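Local coordinates for protein complement factor MASP-3 (Homo sapiens, PDB 3DEM) that probably acts as a serine protease of the complement system that associates with mannan-binding lectin and ficolins through its calcium-binding CUB and EGF modules, at residues A[41-46]-A[57-62]; A[162-167]-A[179-184]; A[230-235]-A[249-254]. One frame throughout, in Å; residues are numbered along the deposited sequence.

Contact 1 (A[41-46]-A[57-62]); sequences LYFMHF and DYVKVE. With CA (calcium ion), chain E.
Two residues ahead of Val59, which packs on Phe43 and Phe46, Asp57 OD2 is gripped by two partners, a calcium ion and the hydroxyl of Tyr21. The carboxylate binds the metal through both oxygens, since calcium lies 2.5 Å from Asp57 OD1 as well as from Asp57 OD2. With Asp57 CG beside the backbone N (chi1 -63°), the carboxylate faces the ion. Glu49, Asp102, the carbonyl of Ser104 and two waters complete the sphere, with water 1 at 2.3 Å from calcium.

The contact between the segments themselves is apolar. Val59 points between two aromatic side chains, one methyl to each: CG1 meets Phe43 CZ at 4.1 Å, while Val59 CG2 comes to 3.7 Å from Phe46 CE1. The side chains of Phe43 and Phe46 each lie alongside that of Val59, running the opposite way. This is the interior of the first CUB domain, a sandwich of two antiparallel sheets; strand 37-47 belongs to one and strand 58-62 to the other, and between these two segments only side chains meet.

Further along, Leu41 and Val61 meet tip to tip, Leu41 CD2 lying 3.7 Å from Val61 CG2. CG of Leu41 stands opposite the backbone N (chi1 175°), which sends the branch across the gap, and Met95 flanks both residues. Inward-facing Leu41 and Phe43 alternate with Tyr42, whose OH hydrogen-bonds His139 of the second subunit. The strand changes direction at Met44; beyond it His45 stacks on Phe151 of that same subunit, whereas Phe46 returns to the core.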
loop_
_atom_site.group_PDB
_atom_site.type_symbol
_atom_site.label_atom_id
_atom_site.label_comp_id
_atom_site.label_asym_id
_atom_site.label_seq_id
_atom_site.Cartn_x
_atom_site.Cartn_y
_atom_site.Cartn_z
ATOM N N LEU A 41 -8.984 10.597 -0.395
ATOM C CA LEU A 41 -9.239 11.903 0.212
ATOM C C LEU A 41 -10.069 11.779 1.486
ATOM O O LEU A 41 -11.073 11.065 1.512
ATOM C CB LEU A 41 -9.960 12.818 -0.784
ATOM C CG LEU A 41 -10.413 14.192 -0.273
ATOM C CD1 LEU A 41 -9.218 15.125 -0.092
ATOM C CD2 LEU A 41 -11.422 14.808 -1.211
ATOM N N TYR A 42 -9.649 12.472 2.542
ATOM C CA TYR A 42 -10.420 12.512 3.786
ATOM C C TYR A 42 -10.326 13.866 4.506
ATOM O O TYR A 42 -9.472 14.695 4.187
ATOM C CB TYR A 42 -10.024 11.361 4.716
ATOM C CG TYR A 42 -8.568 11.347 5.108
ATOM C CD1 TYR A 42 -8.128 11.996 6.261
ATOM C CD2 TYR A 42 -7.627 10.680 4.331
ATOM C CE1 TYR A 42 -6.790 11.983 6.623
ATOM C CE2 TYR A 42 -6.290 10.661 4.683
ATOM C CZ TYR A 42 -5.877 11.314 5.829
ATOM O OH TYR A 42 -4.550 11.291 6.180
ATOM N N PHE A 43 -11.202 14.084 5.480
ATOM C CA PHE A 43 -11.293 15.384 6.138
ATOM C C PHE A 43 -11.076 15.294 7.640
ATOM O O PHE A 43 -11.551 14.360 8.286
ATOM C CB PHE A 43 -12.649 16.031 5.857
ATOM C CG PHE A 43 -12.906 16.307 4.401
ATOM C CD1 PHE A 43 -12.770 17.590 3.889
ATOM C CD2 PHE A 43 -13.294 15.286 3.542
ATOM C CE1 PHE A 43 -13.008 17.846 2.550
ATOM C CE2 PHE A 43 -13.534 15.539 2.201
ATOM C CZ PHE A 43 -13.392 16.817 1.707
ATOM N N MET A 44 -10.365 16.278 8.192
ATOM C CA MET A 44 -10.132 16.349 9.635
ATOM C C MET A 44 -11.026 17.390 10.297
ATOM O O MET A 44 -11.215 17.372 11.512
ATOM C CB MET A 44 -8.664 16.655 9.943
ATOM C CG MET A 44 -7.674 15.673 9.338
ATOM S SD MET A 44 -8.122 13.949 9.610
ATOM C CE MET A 44 -8.163 13.849 11.393
ATOM N N HIS A 45 -11.561 18.302 9.495
ATOM C CA HIS A 45 -12.473 19.333 9.982
ATOM C C HIS A 45 -13.396 19.732 8.839
ATOM O O HIS A 45 -12.956 19.894 7.706
ATOM C CB HIS A 45 -11.696 20.554 10.494
ATOM C CG HIS A 45 -12.545 21.559 11.213
ATOM N ND1 HIS A 45 -13.071 22.671 10.590
ATOM C CD2 HIS A 45 -12.959 21.620 12.501
ATOM C CE1 HIS A 45 -13.775 23.371 11.462
ATOM N NE2 HIS A 45 -13.723 22.754 12.629
ATOM N N PHE A 46 -14.683 19.876 9.131
ATOM C CA PHE A 46 -15.639 20.260 8.104
ATOM C C PHE A 46 -16.804 21.054 8.688
ATOM O O PHE A 46 -17.602 20.538 9.466
ATOM C CB PHE A 46 -16.148 19.033 7.348
ATOM C CG PHE A 46 -16.835 19.365 6.060
ATOM C CD1 PHE A 46 -16.138 19.339 4.865
ATOM C CD2 PHE A 46 -18.176 19.717 6.044
ATOM C CE1 PHE A 46 -16.768 19.650 3.676
ATOM C CE2 PHE A 46 -18.811 20.032 4.858
ATOM C CZ PHE A 46 -18.109 19.999 3.674
ATOM N N ASP A 57 -23.320 26.597 -0.299
ATOM C CA ASP A 57 -21.900 26.350 -0.061
ATOM C C ASP A 57 -21.619 24.859 -0.201
ATOM O O ASP A 57 -22.437 24.028 0.194
ATOM C CB ASP A 57 -21.485 26.846 1.324
ATOM C CG ASP A 57 -21.655 28.344 1.483
ATOM O OD1 ASP A 57 -22.048 29.010 0.503
ATOM O OD2 ASP A 57 -21.399 28.861 2.590
ATOM N N TYR A 58 -20.469 24.511 -0.767
ATOM C CA TYR A 58 -20.162 23.103 -0.970
ATOM C C TYR A 58 -18.696 22.777 -1.227
ATOM O O TYR A 58 -17.906 23.629 -1.645
ATOM C CB TYR A 58 -21.012 22.530 -2.104
ATOM C CG TYR A 58 -20.773 23.167 -3.452
ATOM C CD1 TYR A 58 -19.696 22.782 -4.242
ATOM C CD2 TYR A 58 -21.634 24.141 -3.945
ATOM C CE1 TYR A 58 -19.476 23.354 -5.482
ATOM C CE2 TYR A 58 -21.426 24.715 -5.187
ATOM C CZ TYR A 58 -20.344 24.315 -5.948
ATOM O OH TYR A 58 -20.127 24.882 -7.178
ATOM N N VAL A 59 -18.347 21.528 -0.941
ATOM C CA VAL A 59 -17.098 20.947 -1.390
ATOM C C VAL A 59 -17.459 19.820 -2.349
ATOM O O VAL A 59 -18.076 18.829 -1.958
ATOM C CB VAL A 59 -16.241 20.405 -0.222
ATOM C CG1 VAL A 59 -15.049 19.623 -0.756
ATOM C CG2 VAL A 59 -15.773 21.544 0.685
ATOM N N LYS A 60 -17.095 19.994 -3.611
ATOM C CA LYS A 60 -17.444 19.050 -4.661
ATOM C C LYS A 60 -16.203 18.252 -5.055
ATOM O O LYS A 60 -15.159 18.827 -5.381
ATOM C CB LYS A 60 -17.989 19.818 -5.865
ATOM C CG LYS A 60 -18.555 18.970 -6.985
ATOM C CD LYS A 60 -19.013 19.865 -8.134
ATOM C CE LYS A 60 -19.825 19.096 -9.164
ATOM N NZ LYS A 60 -20.414 19.989 -10.216
ATOM N N VAL A 61 -16.312 16.930 -5.016
ATOM C CA VAL A 61 -15.205 16.057 -5.395
ATOM C C VAL A 61 -15.580 15.278 -6.644
ATOM O O VAL A 61 -16.575 14.548 -6.651
ATOM C CB VAL A 61 -14.856 15.061 -4.268
ATOM C CG1 VAL A 61 -13.684 14.179 -4.677
ATOM C CG2 VAL A 61 -14.551 15.807 -2.967
ATOM N N GLU A 62 -14.791 15.430 -7.700
ATOM C CA GLU A 62 -15.146 14.833 -8.985
ATOM C C GLU A 62 -13.939 14.412 -9.819
ATOM O O GLU A 62 -12.800 14.765 -9.513
ATOM C CB GLU A 62 -16.004 15.810 -9.793
ATOM C CG GLU A 62 -15.245 17.031 -10.266
ATOM C CD GLU A 62 -16.158 18.158 -10.711
ATOM O OE1 GLU A 62 -17.225 17.876 -11.303
ATOM O OE2 GLU A 62 -15.802 19.331 -10.468
HETATM CA CA CA E . -22.908 30.817 2.074
HETATM O O HOH W 1 -22.557 31.067 4.296
HETATM O O HOH W 2 -20.921 32.271 1.260
#

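Contact 2 (A[162-167]-A[179-184])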
loop_
_atom_site.group_PDB
_atom_site.type_symbol
_atom_site.label_atom_id
_atom_site.label_comp_id
_atom_site.label_asym_id
_atom_site.label_seq_id
_atom_site.Cartn_x
_atom_site.Cartn_y
_atom_site.Cartn_z
ATOM N N CYS A 162 1.062 -18.054 -20.921
ATOM C CA CYS A 162 2.116 -18.991 -20.574
ATOM C C CYS A 162 2.162 -20.182 -21.533
ATOM O O CYS A 162 1.293 -21.055 -21.492
ATOM C CB CYS A 162 1.903 -19.469 -19.140
ATOM S SG CYS A 162 1.960 -18.139 -17.907
ATOM N N ARG A 163 3.179 -20.208 -22.390
ATOM C CA ARG A 163 3.337 -21.270 -23.382
ATOM C C ARG A 163 4.303 -22.336 -22.882
ATOM O O ARG A 163 4.863 -22.206 -21.800
ATOM C CB ARG A 163 3.835 -20.693 -24.714
ATOM C CG ARG A 163 5.255 -20.140 -24.680
ATOM C CD ARG A 163 5.774 -19.868 -26.089
ATOM N NE ARG A 163 7.202 -19.554 -26.096
ATOM C CZ ARG A 163 8.170 -20.467 -26.133
ATOM N NH1 ARG A 163 7.864 -21.761 -26.166
ATOM N NH2 ARG A 163 9.445 -20.088 -26.138
ATOM N N VAL A 164 4.491 -23.388 -23.674
ATOM C CA VAL A 164 5.445 -24.440 -23.341
ATOM C C VAL A 164 6.290 -24.780 -24.552
ATOM O O VAL A 164 5.932 -24.456 -25.683
ATOM C CB VAL A 164 4.746 -25.748 -22.883
ATOM C CG1 VAL A 164 3.986 -25.532 -21.587
ATOM C CG2 VAL A 164 3.830 -26.289 -23.983
ATOM N N GLU A 165 7.417 -25.436 -24.309
ATOM C CA GLU A 165 8.147 -26.083 -25.383
ATOM C C GLU A 165 7.573 -27.481 -25.515
ATOM O O GLU A 165 7.534 -28.230 -24.541
ATOM C CB GLU A 165 9.647 -26.118 -25.084
ATOM C CG GLU A 165 10.355 -24.777 -25.307
ATOM C CD GLU A 165 10.128 -24.198 -26.709
ATOM O OE1 GLU A 165 10.152 -22.960 -26.852
ATOM O OE2 GLU A 165 9.917 -24.966 -27.678
ATOM N N CYS A 166 7.096 -27.822 -26.708
ATOM C CA CYS A 166 6.438 -29.111 -26.922
ATOM C C CYS A 166 6.846 -29.745 -28.258
ATOM O O CYS A 166 6.044 -30.418 -28.906
ATOM C CB CYS A 166 4.910 -28.944 -26.844
ATOM S SG CYS A 166 4.289 -27.475 -27.724
ATOM N N SER A 167 8.096 -29.533 -28.655
ATOM C CA SER A 167 8.567 -29.998 -29.953
ATOM C C SER A 167 9.788 -30.902 -29.875
ATOM O O SER A 167 10.229 -31.433 -30.893
ATOM C CB SER A 167 8.871 -28.808 -30.863
ATOM O OG SER A 167 7.688 -28.074 -31.133
ATOM N N THR A 179 -0.089 -36.774 -27.504
ATOM C CA THR A 179 -1.168 -35.951 -26.961
ATOM C C THR A 179 -0.783 -34.476 -26.961
ATOM O O THR A 179 0.395 -34.127 -27.078
ATOM C CB THR A 179 -1.542 -36.337 -25.499
ATOM O OG1 THR A 179 -0.561 -35.814 -24.589
ATOM C CG2 THR A 179 -1.679 -37.863 -25.308
ATOM N N SER A 180 -1.788 -33.612 -26.833
ATOM C CA SER A 180 -1.554 -32.216 -26.515
ATOM C C SER A 180 -0.894 -32.130 -25.135
ATOM O O SER A 180 -1.051 -33.027 -24.313
ATOM C CB SER A 180 -2.878 -31.451 -26.530
ATOM O OG SER A 180 -3.829 -32.069 -25.677
ATOM N N PRO A 181 -0.130 -31.058 -24.880
ATOM C CA PRO A 181 0.574 -30.971 -23.596
ATOM C C PRO A 181 -0.378 -30.987 -22.400
ATOM O O PRO A 181 -1.386 -30.278 -22.401
ATOM C CB PRO A 181 1.310 -29.627 -23.687
ATOM C CG PRO A 181 1.389 -29.331 -25.152
ATOM C CD PRO A 181 0.144 -29.895 -25.742
ATOM N N ASP A 182 -0.058 -31.809 -21.405
ATOM C CA ASP A 182 -0.847 -31.916 -20.170
ATOM C C ASP A 182 -2.240 -32.555 -20.362
ATOM O O ASP A 182 -3.063 -32.536 -19.448
ATOM C CB ASP A 182 -0.963 -30.548 -19.476
ATOM C CG ASP A 182 -1.017 -30.664 -17.957
ATOM O OD1 ASP A 182 -0.757 -31.769 -17.424
ATOM O OD2 ASP A 182 -1.318 -29.649 -17.287
ATOM N N PHE A 183 -2.494 -33.126 -21.541
ATOM C CA PHE A 183 -3.754 -33.830 -21.803
ATOM C C PHE A 183 -4.096 -34.787 -20.665
ATOM O O PHE A 183 -3.218 -35.501 -20.180
ATOM C CB PHE A 183 -3.668 -34.617 -23.122
ATOM C CG PHE A 183 -4.910 -35.421 -23.436
ATOM C CD1 PHE A 183 -5.968 -34.843 -24.128
ATOM C CD2 PHE A 183 -5.018 -36.749 -23.041
ATOM C CE1 PHE A 183 -7.115 -35.565 -24.420
ATOM C CE2 PHE A 183 -6.167 -37.487 -23.327
ATOM C CZ PHE A 183 -7.218 -36.887 -24.030
ATOM N N PRO A 184 -5.379 -34.829 -20.250
ATOM C CA PRO A 184 -6.510 -34.055 -20.755
ATOM C C PRO A 184 -6.812 -32.783 -19.946
ATOM O O PRO A 184 -7.950 -32.314 -19.931
ATOM C CB PRO A 184 -7.668 -35.041 -20.613
ATOM C CG PRO A 184 -7.322 -35.813 -19.340
ATOM C CD PRO A 184 -5.803 -35.768 -19.193
#
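Pro181 turns its ring toward Val164 and Cys166, using CG as the point of contact for both. It occupies the second position of a type II beta turn running from Ser180 to Phe183 in the second CUB domain, with Asp182 in the third position at positive phi, as that turn type requires. The residues it meets lie close to strand 162-163 of the EGF module, where Cys162 is disulfide-bonded to Cys149, so the contact lies at the EGF-CUB2 junction.

Val164 and the proline cross at a slant. CG1 of Val164 is set opposite its carbonyl carbon (chi1 -64°), leaving CG2 to face the ring, 4.1 Å from Pro181 CG. Cys166 offers its methylene instead of its sulfur: Cys166 CB is 3.9 Å from Pro181 CG, while SG leads to the disulfide with Cys193. That cystine partner and Tyr195 also touch Pro181, tying the turn to strand 192-198.

Arg163 and Glu165 alternate with these two residues and form a salt bridge, in which Arg163 NH1 donates to Glu165 OE1 at 2.7 Å; the acceptor lies nearly in the guanidinium plane, but the donor stands 65° out of the carboxylate plane.

At the start of the turn, Ser180 O is held twice: Thr179 OG1 donates to it at 2.8 Å and Phe183 N at 3.1 Å, the two donors arriving from opposite faces of the carbonyl plane.

Contact 3 (A[230-235]-A[249-254])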
loop_
_atom_site.group_PDB
_atom_site.type_symbol
_atom_site.label_atom_id
_atom_site.label_comp_id
_atom_site.label_asym_id
_atom_site.label_seq_id
_atom_site.Cartn_x
_atom_site.Cartn_y
_atom_site.Cartn_z
ATOM N N ILE A 230 -1.682 -31.934 -40.144
ATOM C CA ILE A 230 -0.883 -33.138 -40.261
ATOM C C ILE A 230 -0.269 -33.204 -41.647
ATOM O O ILE A 230 -0.981 -33.350 -42.641
ATOM C CB ILE A 230 -1.726 -34.397 -40.018
ATOM C CG1 ILE A 230 -2.364 -34.352 -38.621
ATOM C CG2 ILE A 230 -0.874 -35.645 -40.216
ATOM C CD1 ILE A 230 -3.290 -35.519 -38.325
ATOM N N LYS A 231 1.052 -33.080 -41.714
ATOM C CA LYS A 231 1.739 -33.171 -42.992
ATOM C C LYS A 231 2.253 -34.581 -43.263
ATOM O O LYS A 231 3.047 -35.129 -42.497
ATOM C CB LYS A 231 2.884 -32.157 -43.096
ATOM C CG LYS A 231 3.600 -32.218 -44.435
ATOM C CD LYS A 231 4.502 -31.020 -44.677
ATOM C CE LYS A 231 5.081 -31.064 -46.078
ATOM N NZ LYS A 231 6.101 -30.013 -46.311
ATOM N N VAL A 232 1.777 -35.160 -44.356
ATOM C CA VAL A 232 2.259 -36.454 -44.817
ATOM C C VAL A 232 2.574 -36.325 -46.302
ATOM O O VAL A 232 1.735 -35.880 -47.083
ATOM C CB VAL A 232 1.240 -37.590 -44.530
ATOM C CG1 VAL A 232 -0.183 -37.056 -44.533
ATOM C CG2 VAL A 232 1.399 -38.739 -45.520
ATOM N N GLY A 233 3.799 -36.672 -46.678
ATOM C CA GLY A 233 4.274 -36.418 -48.036
ATOM C C GLY A 233 4.255 -34.923 -48.277
ATOM O O GLY A 233 4.492 -34.146 -47.353
ATOM N N PRO A 234 3.953 -34.507 -49.514
ATOM C CA PRO A 234 3.872 -33.090 -49.847
ATOM C C PRO A 234 2.484 -32.503 -49.586
ATOM O O PRO A 234 2.058 -31.583 -50.282
ATOM C CB PRO A 234 4.170 -33.079 -51.347
ATOM C CG PRO A 234 3.646 -34.390 -51.842
ATOM C CD PRO A 234 3.677 -35.365 -50.680
ATOM N N LYS A 235 1.786 -33.024 -48.585
ATOM C CA LYS A 235 0.387 -32.674 -48.386
ATOM C C LYS A 235 0.052 -32.436 -46.918
ATOM O O LYS A 235 0.489 -33.178 -46.040
ATOM C CB LYS A 235 -0.513 -33.777 -48.956
ATOM C CG LYS A 235 -1.986 -33.417 -49.061
ATOM C CD LYS A 235 -2.816 -34.674 -49.314
ATOM C CE LYS A 235 -4.321 -34.393 -49.293
ATOM N NZ LYS A 235 -5.114 -35.665 -49.391
ATOM N N ILE A 249 -6.819 -41.928 -39.843
ATOM C CA ILE A 249 -6.071 -41.582 -41.042
ATOM C C ILE A 249 -5.051 -42.659 -41.398
ATOM O O ILE A 249 -4.114 -42.916 -40.635
ATOM C CB ILE A 249 -5.363 -40.226 -40.872
ATOM C CG1 ILE A 249 -6.405 -39.115 -40.723
ATOM C CG2 ILE A 249 -4.419 -39.947 -42.043
ATOM C CD1 ILE A 249 -5.843 -37.810 -40.180
ATOM N N SER A 250 -5.245 -43.285 -42.555
ATOM C CA SER A 250 -4.281 -44.242 -43.083
ATOM C C SER A 250 -3.336 -43.558 -44.070
ATOM O O SER A 250 -3.719 -43.253 -45.201
ATOM C CB SER A 250 -5.003 -45.399 -43.776
ATOM O OG SER A 250 -5.877 -46.062 -42.880
ATOM N N THR A 251 -2.103 -43.310 -43.642
ATOM C CA THR A 251 -1.100 -42.752 -44.540
ATOM C C THR A 251 -0.402 -43.877 -45.295
ATOM O O THR A 251 -0.550 -45.059 -44.960
ATOM C CB THR A 251 -0.052 -41.886 -43.789
ATOM O OG1 THR A 251 0.904 -42.728 -43.130
ATOM C CG2 THR A 251 -0.726 -40.985 -42.756
ATOM N N GLN A 252 0.330 -43.508 -46.338
ATOM C CA GLN A 252 1.144 -44.458 -47.075
ATOM C C GLN A 252 2.589 -44.063 -46.818
ATOM O O GLN A 252 3.463 -44.251 -47.660
ATOM C CB GLN A 252 0.820 -44.397 -48.567
ATOM C CG GLN A 252 -0.666 -44.552 -48.882
ATOM C CD GLN A 252 -1.212 -45.919 -48.490
ATOM O OE1 GLN A 252 -2.031 -46.033 -47.569
ATOM N NE2 GLN A 252 -0.753 -46.963 -49.180
ATOM N N SER A 253 2.827 -43.518 -45.631
ATOM C CA SER A 253 4.090 -42.872 -45.326
ATOM C C SER A 253 4.710 -43.404 -44.044
ATOM O O SER A 253 4.004 -43.736 -43.095
ATOM C CB SER A 253 3.875 -41.364 -45.203
ATOM O OG SER A 253 5.107 -40.678 -45.068
ATOM N N HIS A 254 6.039 -43.478 -44.024
ATOM C CA HIS A 254 6.750 -43.908 -42.832
ATOM C C HIS A 254 7.052 -42.716 -41.933
ATOM O O HIS A 254 7.566 -42.881 -40.831
ATOM C CB HIS A 254 8.044 -44.616 -43.204
ATOM C CG HIS A 254 8.973 -43.774 -44.014
ATOM N ND1 HIS A 254 9.806 -42.832 -43.450
ATOM C CD2 HIS A 254 9.198 -43.727 -45.348
ATOM C CE1 HIS A 254 10.505 -42.241 -44.402
ATOM N NE2 HIS A 254 10.156 -42.767 -45.562
#
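Val232 is packed closely against Thr251 and Ser253, with one methyl making both contacts: Val232 CG2 lies 3.6 Å from Ser253 CB and 3.9 Å from Thr251 CB. The valine is rotated off a staggered position (chi1 29°), with CG2 reaching both partners. At the other end of the contact Ile230 and Ile249 reach toward each other, their CD1 atoms 3.9 Å apart; Leu207 packs on Ile230, and Leu237 on Val232 and Ile249.

These side chains fill one end of the second CUB domain's beta sandwich. Strand 227-232 lies inside one antiparallel sheet, whereas strand 249-250 is the edge of the opposing one, paired with strand 205-209. After Thr251 the edge chain bends in an ST turn: Ser253 N donates to Thr251 OG1 over 3.3 Å, at an N-H...O angle of 154°. That hydroxyl also hydrogen-bonds Val205 O, so the bend is held to the neighbouring strand, while Ser253 OG is bonded to Ser255 O.

On the solvent side, Lys231 and Ser250 are exposed, and beyond Val232 the chain reverses through an exposed type II' turn, with Gly233 at positive phi and Pro234 next. This tight hairpin is closed by its own backbone, Val232 N to Lys235 O at 2.9 Å and Lys235 N to Val232 O at 3.2 Å.

How the contacts relate
From the N terminus, contact 1 comes first and closes a loop of ten residues, 47-56, within the first CUB domain, joining its two sheets. The chain then runs through the EGF module to contact 2, which closes residues 168-178 and packs the residues that leave the EGF module against a turn of the second CUB domain. Contact 3 follows, spanning residues 236-248 and joining the two sheets there, as contact 1 does in the first domain. The three are in series; none nests or crosses. Contacts 2 and 3 have centres 23 Å apart, whereas contact 1 lies 56 and 75 Å from them, across the chain's centre, in keeping with an extended three-module arrangement.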